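Local coordinates for protein acetone carboxylase alpha subunit (Xanthobacter autotrophicus Py2, PDB 5M45) that forms the alpha subunit of a multi-subunit carboxylase and belongs to the hydantoinase B/oxoprolinase family, at residues Ala494-Ala506 and Cys518-Trp532. Residues are numbered along the deposited sequence; the frame is centred on the assembly and turned at random.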
ATOM      1  N   ALA A 494     -20.452 -16.952  -0.462  1.00 14.84           N
ATOM      2  CA  ALA A 494     -19.407 -15.927  -0.488  1.00 14.58           C
ATOM      3  C   ALA A 494     -19.790 -14.591   0.169  1.00 14.32           C
ATOM      4  O   ALA A 494     -18.961 -13.649   0.118  1.00 14.19           O
ATOM      5  CB  ALA A 494     -18.995 -15.686  -1.942  1.00 14.56           C
ATOM      6  N   GLU A 495     -20.980 -14.488   0.769  1.00 13.98           N
ATOM      7  CA  GLU A 495     -21.476 -13.232   1.401  1.00 13.80           C
ATOM      8  C   GLU A 495     -22.327 -13.605   2.620  1.00 13.73           C
ATOM      9  O   GLU A 495     -23.135 -14.521   2.500  1.00 13.77           O
ATOM     10  CB  GLU A 495     -22.375 -12.425   0.421  1.00 13.68           C
ATOM     11  CG  GLU A 495     -21.805 -12.158  -0.975  1.00 13.78           C
ATOM     12  CD  GLU A 495     -22.822 -11.655  -2.013  1.00 13.90           C
ATOM     13  OE1 GLU A 495     -22.416 -11.080  -3.062  1.00 13.93           O
ATOM     14  OE2 GLU A 495     -24.055 -11.859  -1.813  1.00 14.34           O
ATOM     15  N   PRO A 496     -22.217 -12.874   3.752  1.00 13.57           N
ATOM     16  CA  PRO A 496     -23.087 -13.109   4.925  1.00 13.65           C
ATOM     17  C   PRO A 496     -24.418 -12.363   4.768  1.00 13.60           C
ATOM     18  O   PRO A 496     -24.745 -11.464   5.548  1.00 13.52           O
ATOM     19  CB  PRO A 496     -22.242 -12.575   6.084  1.00 13.79           C
ATOM     20  CG  PRO A 496     -21.530 -11.414   5.471  1.00 13.52           C
ATOM     21  CD  PRO A 496     -21.202 -11.844   4.051  1.00 13.44           C
ATOM     22  N   LEU A 497     -25.172 -12.783   3.743  1.00 13.51           N
ATOM     23  CA  LEU A 497     -26.413 -12.156   3.290  1.00 13.55           C
ATOM     24  C   LEU A 497     -27.325 -13.280   2.763  1.00 13.61           C
ATOM     25  O   LEU A 497     -26.822 -14.271   2.217  1.00 13.71           O
ATOM     26  CB  LEU A 497     -26.157 -11.165   2.112  1.00 13.34           C
ATOM     27  CG  LEU A 497     -25.121 -10.038   2.313  1.00 13.26           C
ATOM     28  CD1 LEU A 497     -24.853  -9.339   0.978  1.00 13.12           C
ATOM     29  CD2 LEU A 497     -25.601  -9.034   3.328  1.00 13.32           C
ATOM     30  N   VAL A 498     -28.647 -13.109   2.889  1.00 13.57           N
ATOM     31  CA  VAL A 498     -29.613 -14.001   2.251  1.00 13.59           C
ATOM     32  C   VAL A 498     -30.593 -13.258   1.357  1.00 13.42           C
ATOM     33  O   VAL A 498     -30.987 -12.137   1.638  1.00 13.10           O
ATOM     34  CB  VAL A 498     -30.415 -14.863   3.266  1.00 13.81           C
ATOM     35  CG1 VAL A 498     -29.471 -15.819   4.002  1.00 13.95           C
ATOM     36  CG2 VAL A 498     -31.177 -14.018   4.262  1.00 13.91           C
ATOM     37  N   TYR A 499     -30.961 -13.910   0.245  1.00 13.56           N
ATOM     38  CA  TYR A 499     -31.941 -13.387  -0.696  1.00 13.54           C
ATOM     39  C   TYR A 499     -33.381 -13.448  -0.187  1.00 13.70           C
ATOM     40  O   TYR A 499     -33.870 -14.506   0.194  1.00 13.99           O
ATOM     41  CB  TYR A 499     -31.856 -14.130  -2.028  1.00 13.60           C
ATOM     42  CG  TYR A 499     -30.663 -13.777  -2.890  1.00 13.35           C
ATOM     43  CD1 TYR A 499     -29.442 -14.411  -2.715  1.00 13.31           C
ATOM     44  CD2 TYR A 499     -30.772 -12.822  -3.893  1.00 13.08           C
ATOM     45  CE1 TYR A 499     -28.342 -14.084  -3.491  1.00 13.04           C
ATOM     46  CE2 TYR A 499     -29.697 -12.465  -4.660  1.00 12.92           C
ATOM     47  CZ  TYR A 499     -28.462 -13.112  -4.466  1.00 12.91           C
ATOM     48  OH  TYR A 499     -27.377 -12.804  -5.248  1.00 12.61           O
ATOM     49  N   LEU A 500     -34.038 -12.300  -0.164  1.00 13.72           N
ATOM     50  CA  LEU A 500     -35.502 -12.209  -0.019  1.00 14.08           C
ATOM     51  C   LEU A 500     -36.246 -11.843  -1.329  1.00 13.99           C
ATOM     52  O   LEU A 500     -37.468 -11.779  -1.346  1.00 14.14           O
ATOM     53  CB  LEU A 500     -35.838 -11.176   1.052  1.00 14.19           C
ATOM     54  CG  LEU A 500     -35.326 -11.394   2.486  1.00 14.33           C
ATOM     55  CD1 LEU A 500     -35.883 -10.309   3.427  1.00 14.43           C
ATOM     56  CD2 LEU A 500     -35.687 -12.758   3.032  1.00 14.72           C
ATOM     57  N   GLY A 501     -35.507 -11.517  -2.391  1.00 13.93           N
ATOM     58  CA  GLY A 501     -36.102 -11.285  -3.697  1.00 13.82           C
ATOM     59  C   GLY A 501     -35.081 -11.291  -4.836  1.00 13.60           C
ATOM     60  O   GLY A 501     -33.907 -10.924  -4.653  1.00 13.51           O
ATOM     61  N   ARG A 502     -35.532 -11.730  -6.011  1.00 13.63           N
ATOM     62  CA  ARG A 502     -34.848 -11.476  -7.288  1.00 13.42           C
ATOM     63  C   ARG A 502     -35.920 -11.304  -8.344  1.00 13.70           C
ATOM     64  O   ARG A 502     -36.694 -12.230  -8.575  1.00 13.62           O
ATOM     65  CB  ARG A 502     -33.913 -12.658  -7.616  1.00 13.45           C
ATOM     66  CG  ARG A 502     -32.497 -12.286  -7.966  1.00 13.20           C
ATOM     67  CD  ARG A 502     -31.689 -13.484  -8.461  1.00 13.20           C
ATOM     68  NE  ARG A 502     -30.255 -13.202  -8.455  1.00 13.08           N
ATOM     69  CZ  ARG A 502     -29.305 -13.987  -8.926  1.00 12.89           C
ATOM     70  NH1 ARG A 502     -28.043 -13.555  -8.882  1.00 12.84           N
ATOM     71  NH2 ARG A 502     -29.597 -15.181  -9.447  1.00 12.91           N
ATOM     72  N   GLN A 503     -36.009 -10.108  -8.943  1.00 14.01           N
ATOM     73  CA  GLN A 503     -37.156  -9.707  -9.790  1.00 14.20           C
ATOM     74  C   GLN A 503     -36.672  -8.842 -10.964  1.00 14.17           C
ATOM     75  O   GLN A 503     -35.772  -8.012 -10.804  1.00 13.55           O
ATOM     76  CB  GLN A 503     -38.147  -8.904  -8.932  1.00 14.60           C
ATOM     77  CG  GLN A 503     -39.484  -8.576  -9.560  1.00 15.09           C
ATOM     78  CD  GLN A 503     -40.452  -7.823  -8.642  1.00 15.56           C
ATOM     79  OE1 GLN A 503     -40.939  -8.381  -7.683  1.00 16.17           O
ATOM     80  NE2 GLN A 503     -40.729  -6.555  -8.938  1.00 15.80           N
ATOM     81  N   ILE A 504     -37.323  -8.988 -12.119  1.00 14.21           N
ATOM     82  CA  ILE A 504     -37.111  -8.088 -13.251  1.00 14.14           C
ATOM     83  C   ILE A 504     -37.539  -6.653 -12.837  1.00 14.32           C
ATOM     84  O   ILE A 504     -38.544  -6.474 -12.130  1.00 14.29           O
ATOM     85  CB  ILE A 504     -37.922  -8.562 -14.484  1.00 14.35           C
ATOM     86  CG1 ILE A 504     -37.388  -9.904 -14.994  1.00 14.39           C
ATOM     87  CG2 ILE A 504     -37.899  -7.497 -15.586  1.00 14.39           C
ATOM     88  CD1 ILE A 504     -38.253 -10.541 -16.064  1.00 14.63           C
ATOM     89  N   LYS A 505     -36.754  -5.639 -13.236  1.00 14.43           N
ATOM     90  CA  LYS A 505     -36.938  -4.237 -12.724  1.00 14.46           C
ATOM     91  C   LYS A 505     -37.893  -3.449 -13.638  1.00 14.33           C
ATOM     92  O   LYS A 505     -37.487  -2.971 -14.698  1.00 14.79           O
ATOM     93  CB  LYS A 505     -35.580  -3.504 -12.573  1.00 14.39           C
ATOM     94  CG  LYS A 505     -35.666  -2.129 -11.894  1.00 14.54           C
ATOM     95  CD  LYS A 505     -36.073  -2.231 -10.430  1.00 14.73           C
ATOM     96  CE  LYS A 505     -36.085  -0.885  -9.755  1.00 14.76           C
ATOM     97  NZ  LYS A 505     -37.043  -0.899  -8.621  1.00 15.01           N
ATOM     98  N   ALA A 506     -39.149  -3.336 -13.221  1.00 14.18           N
ATOM     99  CA  ALA A 506     -40.181  -2.678 -14.021  1.00 14.19           C
ATOM    100  C   ALA A 506     -39.853  -1.211 -14.297  1.00 13.85           C
ATOM    101  O   ALA A 506     -39.386  -0.490 -13.428  1.00 13.81           O
ATOM    102  CB  ALA A 506     -41.535  -2.799 -13.331  1.00 14.36           C
ATOM    103  N   CYS A 518     -34.690  -4.107 -19.721  1.00 13.55           N
ATOM    104  CA  CYS A 518     -34.794  -3.805 -18.298  1.00 13.94           C
ATOM    105  C   CYS A 518     -33.576  -4.348 -17.540  1.00 13.43           C
ATOM    106  O   CYS A 518     -32.920  -5.312 -17.977  1.00 13.38           O
ATOM    107  CB  CYS A 518     -36.089  -4.369 -17.697  1.00 14.92           C
ATOM    108  SG  CYS A 518     -37.561  -3.452 -18.201  1.00 17.20           S
ATOM    109  N   GLY A 519     -33.278  -3.725 -16.404  1.00 12.90           N
ATOM    110  CA  GLY A 519     -32.382  -4.338 -15.427  1.00 12.48           C
ATOM    111  C   GLY A 519     -33.136  -5.362 -14.553  1.00 12.38           C
ATOM    112  O   GLY A 519     -34.163  -5.891 -14.939  1.00 12.14           O
ATOM    113  N   PHE A 520     -32.580  -5.649 -13.374  1.00 12.20           N
ATOM    114  CA  PHE A 520     -33.231  -6.497 -12.354  1.00 12.38           C
ATOM    115  C   PHE A 520     -32.819  -6.003 -10.976  1.00 12.24           C
ATOM    116  O   PHE A 520     -32.032  -5.078 -10.871  1.00 11.91           O
ATOM    117  CB  PHE A 520     -32.968  -8.016 -12.559  1.00 12.65           C
ATOM    118  CG  PHE A 520     -31.587  -8.503 -12.153  1.00 12.63           C
ATOM    119  CD1 PHE A 520     -30.456  -8.175 -12.894  1.00 12.66           C
ATOM    120  CD2 PHE A 520     -31.431  -9.346 -11.042  1.00 12.83           C
ATOM    121  CE1 PHE A 520     -29.179  -8.650 -12.517  1.00 12.69           C
ATOM    122  CE2 PHE A 520     -30.177  -9.836 -10.678  1.00 12.79           C
ATOM    123  CZ  PHE A 520     -29.047  -9.474 -11.407  1.00 12.76           C
ATOM    124  N   GLU A 521     -33.414  -6.577  -9.938  1.00 12.34           N
ATOM    125  CA  GLU A 521     -33.156  -6.168  -8.570  1.00 12.49           C
ATOM    126  C   GLU A 521     -33.185  -7.373  -7.650  1.00 12.49           C
ATOM    127  O   GLU A 521     -33.870  -8.371  -7.924  1.00 12.42           O
ATOM    128  CB  GLU A 521     -34.159  -5.106  -8.089  1.00 12.88           C
ATOM    129  CG  GLU A 521     -35.592  -5.579  -8.094  1.00 13.45           C
ATOM    130  CD  GLU A 521     -36.624  -4.467  -7.970  1.00 14.11           C
ATOM    131  OE1 GLU A 521     -37.751  -4.582  -8.565  1.00 14.90           O
ATOM    132  OE2 GLU A 521     -36.343  -3.465  -7.263  1.00 14.61           O
ATOM    133  N   SER A 522     -32.420  -7.271  -6.563  1.00 12.24           N
ATOM    134  CA  SER A 522     -32.452  -8.272  -5.496  1.00 12.32           C
ATOM    135  C   SER A 522     -32.549  -7.576  -4.133  1.00 12.53           C
ATOM    136  O   SER A 522     -31.880  -6.566  -3.913  1.00 12.33           O
ATOM    137  CB  SER A 522     -31.206  -9.187  -5.553  1.00 12.16           C
ATOM    138  OG  SER A 522     -29.960  -8.492  -5.401  1.00 11.74           O
ATOM    139  N   LEU A 523     -33.391  -8.121  -3.229  1.00 12.81           N
ATOM    140  CA  LEU A 523     -33.471  -7.644  -1.860  1.00 13.13           C
ATOM    141  C   LEU A 523     -32.650  -8.593  -1.004  1.00 13.07           C
ATOM    142  O   LEU A 523     -32.914  -9.809  -0.995  1.00 12.99           O
ATOM    143  CB  LEU A 523     -34.927  -7.639  -1.341  1.00 13.48           C
ATOM    144  CG  LEU A 523     -35.165  -7.132   0.091  1.00 13.73           C
ATOM    145  CD1 LEU A 523     -34.625  -5.749   0.268  1.00 13.70           C
ATOM    146  CD2 LEU A 523     -36.631  -7.149   0.499  1.00 14.08           C
ATOM    147  N   ARG A 524     -31.691  -8.030  -0.271  1.00 13.08           N
ATOM    148  CA  ARG A 524     -30.834  -8.784   0.665  1.00 13.16           C
ATOM    149  C   ARG A 524     -31.163  -8.471   2.132  1.00 13.31           C
ATOM    150  O   ARG A 524     -31.439  -7.312   2.482  1.00 13.10           O
ATOM    151  CB  ARG A 524     -29.364  -8.476   0.444  1.00 12.95           C
ATOM    152  CG  ARG A 524     -28.916  -8.397  -1.024  1.00 12.86           C
ATOM    153  CD  ARG A 524     -29.286  -9.605  -1.874  1.00 12.99           C
ATOM    154  NE  ARG A 524     -28.502  -9.518  -3.093  1.00 13.01           N
ATOM    155  CZ  ARG A 524     -27.245  -9.947  -3.254  1.00 13.07           C
ATOM    156  NH1 ARG A 524     -26.597 -10.588  -2.305  1.00 13.06           N
ATOM    157  NH2 ARG A 524     -26.622  -9.714  -4.410  1.00 13.08           N
ATOM    158  N   MET A 525     -31.086  -9.501   2.960  1.00 13.42           N
ATOM    159  CA  MET A 525     -31.137  -9.370   4.416  1.00 13.72           C
ATOM    160  C   MET A 525     -29.788  -9.797   4.977  1.00 13.52           C
ATOM    161  O   MET A 525     -29.278 -10.860   4.633  1.00 13.76           O
ATOM    162  CB  MET A 525     -32.252 -10.226   5.024  1.00 14.23           C
ATOM    163  CG  MET A 525     -32.508  -9.913   6.503  1.00 14.61           C
ATOM    164  SD  MET A 525     -33.949 -10.724   7.300  1.00 15.36           S
ATOM    165  CE  MET A 525     -33.249 -12.355   7.511  1.00 15.39           C
ATOM    166  N   VAL A 526     -29.212  -8.985   5.861  1.00 13.40           N
ATOM    167  CA  VAL A 526     -27.932  -9.337   6.524  1.00 13.28           C
ATOM    168  C   VAL A 526     -28.153 -10.554   7.445  1.00 13.47           C
ATOM    169  O   VAL A 526     -29.131 -10.616   8.203  1.00 13.44           O
ATOM    170  CB  VAL A 526     -27.365  -8.123   7.273  1.00 13.34           C
ATOM    171  CG1 VAL A 526     -26.048  -8.459   7.966  1.00 13.35           C
ATOM    172  CG2 VAL A 526     -27.123  -6.947   6.303  1.00 13.15           C
ATOM    173  N   TRP A 527     -27.248 -11.535   7.376  1.00 13.49           N
ATOM    174  CA  TRP A 527     -27.427 -12.799   8.080  1.00 13.73           C
ATOM    175  C   TRP A 527     -26.088 -13.543   8.350  1.00 13.65           C
ATOM    176  O   TRP A 527     -25.363 -13.901   7.406  1.00 13.32           O
ATOM    177  CB  TRP A 527     -28.376 -13.708   7.274  1.00 14.02           C
ATOM    178  CG  TRP A 527     -28.608 -15.029   7.940  1.00 14.57           C
ATOM    179  CD1 TRP A 527     -28.071 -16.252   7.602  1.00 14.73           C
ATOM    180  CD2 TRP A 527     -29.394 -15.239   9.104  1.00 15.08           C
ATOM    181  NE1 TRP A 527     -28.498 -17.211   8.497  1.00 15.20           N
ATOM    182  CE2 TRP A 527     -29.299 -16.613   9.435  1.00 15.37           C
ATOM    183  CE3 TRP A 527     -30.131 -14.384   9.933  1.00 15.37           C
ATOM    184  CZ2 TRP A 527     -29.969 -17.164  10.530  1.00 15.87           C
ATOM    185  CZ3 TRP A 527     -30.805 -14.923  11.021  1.00 15.96           C
ATOM    186  CH2 TRP A 527     -30.688 -16.307  11.337  1.00 16.15           C
ATOM    187  N   ASN A 528     -25.834 -13.841   9.631  1.00 13.78           N
ATOM    188  CA  ASN A 528     -24.592 -14.479  10.091  1.00 13.86           C
ATOM    189  C   ASN A 528     -23.331 -13.596   9.833  1.00 13.64           C
ATOM    190  O   ASN A 528     -22.219 -14.126   9.639  1.00 13.79           O
ATOM    191  CB  ASN A 528     -24.470 -15.890   9.495  1.00 13.88           C
ATOM    192  CG  ASN A 528     -23.762 -16.885  10.416  1.00 14.20           C
ATOM    193  OD1 ASN A 528     -23.300 -16.553  11.485  1.00 14.31           O
ATOM    194  ND2 ASN A 528     -23.667 -18.139   9.966  1.00 14.30           N
ATOM    195  N   ALA A 529     -23.516 -12.284   9.807  1.00 13.49           N
ATOM    196  CA  ALA A 529     -22.413 -11.299   9.743  1.00 13.42           C
ATOM    197  C   ALA A 529     -22.128 -10.723  11.142  1.00 13.73           C
ATOM    198  O   ALA A 529     -23.043 -10.629  11.987  1.00 14.16           O
ATOM    199  CB  ALA A 529     -22.781 -10.144   8.796  1.00 13.28           C
ATOM    200  N   LYS A 530     -20.883 -10.293  11.374  1.00 13.80           N
ATOM    201  CA  LYS A 530     -20.495  -9.613  12.606  1.00 14.11           C
ATOM    202  C   LYS A 530     -19.601  -8.417  12.296  1.00 13.85           C
ATOM    203  O   LYS A 530     -18.778  -8.458  11.362  1.00 13.56           O
ATOM    204  CB  LYS A 530     -19.739 -10.565  13.558  1.00 14.56           C
ATOM    205  CG  LYS A 530     -20.512 -11.851  13.884  1.00 14.92           C
ATOM    206  CD  LYS A 530     -20.102 -12.968  12.908  1.00 15.07           C
ATOM    207  CE  LYS A 530     -21.124 -14.120  12.961  1.00 15.37           C
ATOM    208  NZ  LYS A 530     -20.794 -15.196  12.024  1.00 15.40           N
ATOM    209  N   ASP A 531     -19.781  -7.336  13.056  1.00 13.83           N
ATOM    210  CA  ASP A 531     -18.991  -6.119  12.884  1.00 13.83           C
ATOM    211  C   ASP A 531     -18.955  -5.703  11.391  1.00 13.42           C
ATOM    212  O   ASP A 531     -17.895  -5.479  10.799  1.00 13.32           O
ATOM    213  CB  ASP A 531     -17.574  -6.334  13.450  1.00 13.91           C
ATOM    214  CG  ASP A 531     -17.564  -6.549  14.976  1.00 14.42           C
ATOM    215  OD1 ASP A 531     -18.579  -6.362  15.650  1.00 14.53           O
ATOM    216  OD2 ASP A 531     -16.481  -6.880  15.536  1.00 14.68           O
ATOM    217  N   TRP A 532     -20.149  -5.620  10.812  1.00 13.29           N
ATOM    218  CA  TRP A 532     -20.365  -5.553   9.383  1.00 13.01           C
ATOM    219  C   TRP A 532     -20.689  -4.096   8.909  1.00 12.96           C
ATOM    220  O   TRP A 532     -21.332  -3.317   9.654  1.00 13.20           O
ATOM    221  CB  TRP A 532     -21.504  -6.535   9.002  1.00 12.87           C
ATOM    222  CG  TRP A 532     -21.618  -6.804   7.513  1.00 12.63           C
ATOM    223  CD1 TRP A 532     -22.607  -6.402   6.676  1.00 12.47           C
ATOM    224  CD2 TRP A 532     -20.685  -7.540   6.711  1.00 12.46           C
ATOM    225  NE1 TRP A 532     -22.349  -6.824   5.415  1.00 12.27           N
ATOM    226  CE2 TRP A 532     -21.173  -7.534   5.405  1.00 12.29           C
ATOM    227  CE3 TRP A 532     -19.503  -8.229   6.989  1.00 12.53           C
ATOM    228  CZ2 TRP A 532     -20.502  -8.154   4.356  1.00 12.21           C
ATOM    229  CZ3 TRP A 532     -18.831  -8.851   5.950  1.00 12.44           C
ATOM    230  CH2 TRP A 532     -19.347  -8.812   4.640  1.00 12.20           C
TER
HETATM  231  O   HOH W   1     -24.235 -11.183  -5.046  1.00 12.13           O
HETATM  232  O   HOH W   2     -39.572  -3.916 -10.428  1.00 21.60           O
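The guanidinium of Arg524 lies flat on the ring of Tyr499 where two antiparallel strands, 497-504 and 520-526, pair along one side of a five-stranded sheet, with a classic beta bulge between them. The pair illustrates how a long side chain on a sheet face can be held from CD outward through its guanidinium. From CB, which sits near the carbonyl O of Val498, the chain bends at CG (chi2 -53°), and this turn lays CD over one face of the Tyr499 ring, 4.3 Å from its centroid. NE, close to Tyr499 CE2, donates an almost straight bond in the guanidinium plane to Ser522 OG at 2.9 Å. CZ follows over the phenol, guanidinium and ring centres 4.2 Å apart and their planes 21° from parallel. NH1 forms a salt bridge with Glu495 OE2, also 2.9 Å long, reached on the syn side of the carboxylate; NH2 donates to a water that in turn donates to Glu495 OE1. Glu457, outside the strand pair, receives a second salt bridge from NH2 and bonds with Tyr499 OH and Ser522 OG, so two carboxylates probably stabilise the arginine's charge.

The bulge lies just beyond, where Leu500 and Gly501 both face Leu523: Leu500 N binds Leu523 O firmly, Gly501 N only weakly. On the face that carries Val498 and Met525, Val498 CG2 packs against Met525 CB, and Leu500 CD1, from the bulge, also reaches that CB; the chain of another protein covers this surface in part. Near Cys518, Lys505 NZ forms a salt bridge with Glu521 OE2, approaching from above the carboxylate plane. Pro496 packs at the far end, its CG making a CH-pi contact over the six-membered ring of Trp532, 3.6 Å from its centroid and 15° off the normal.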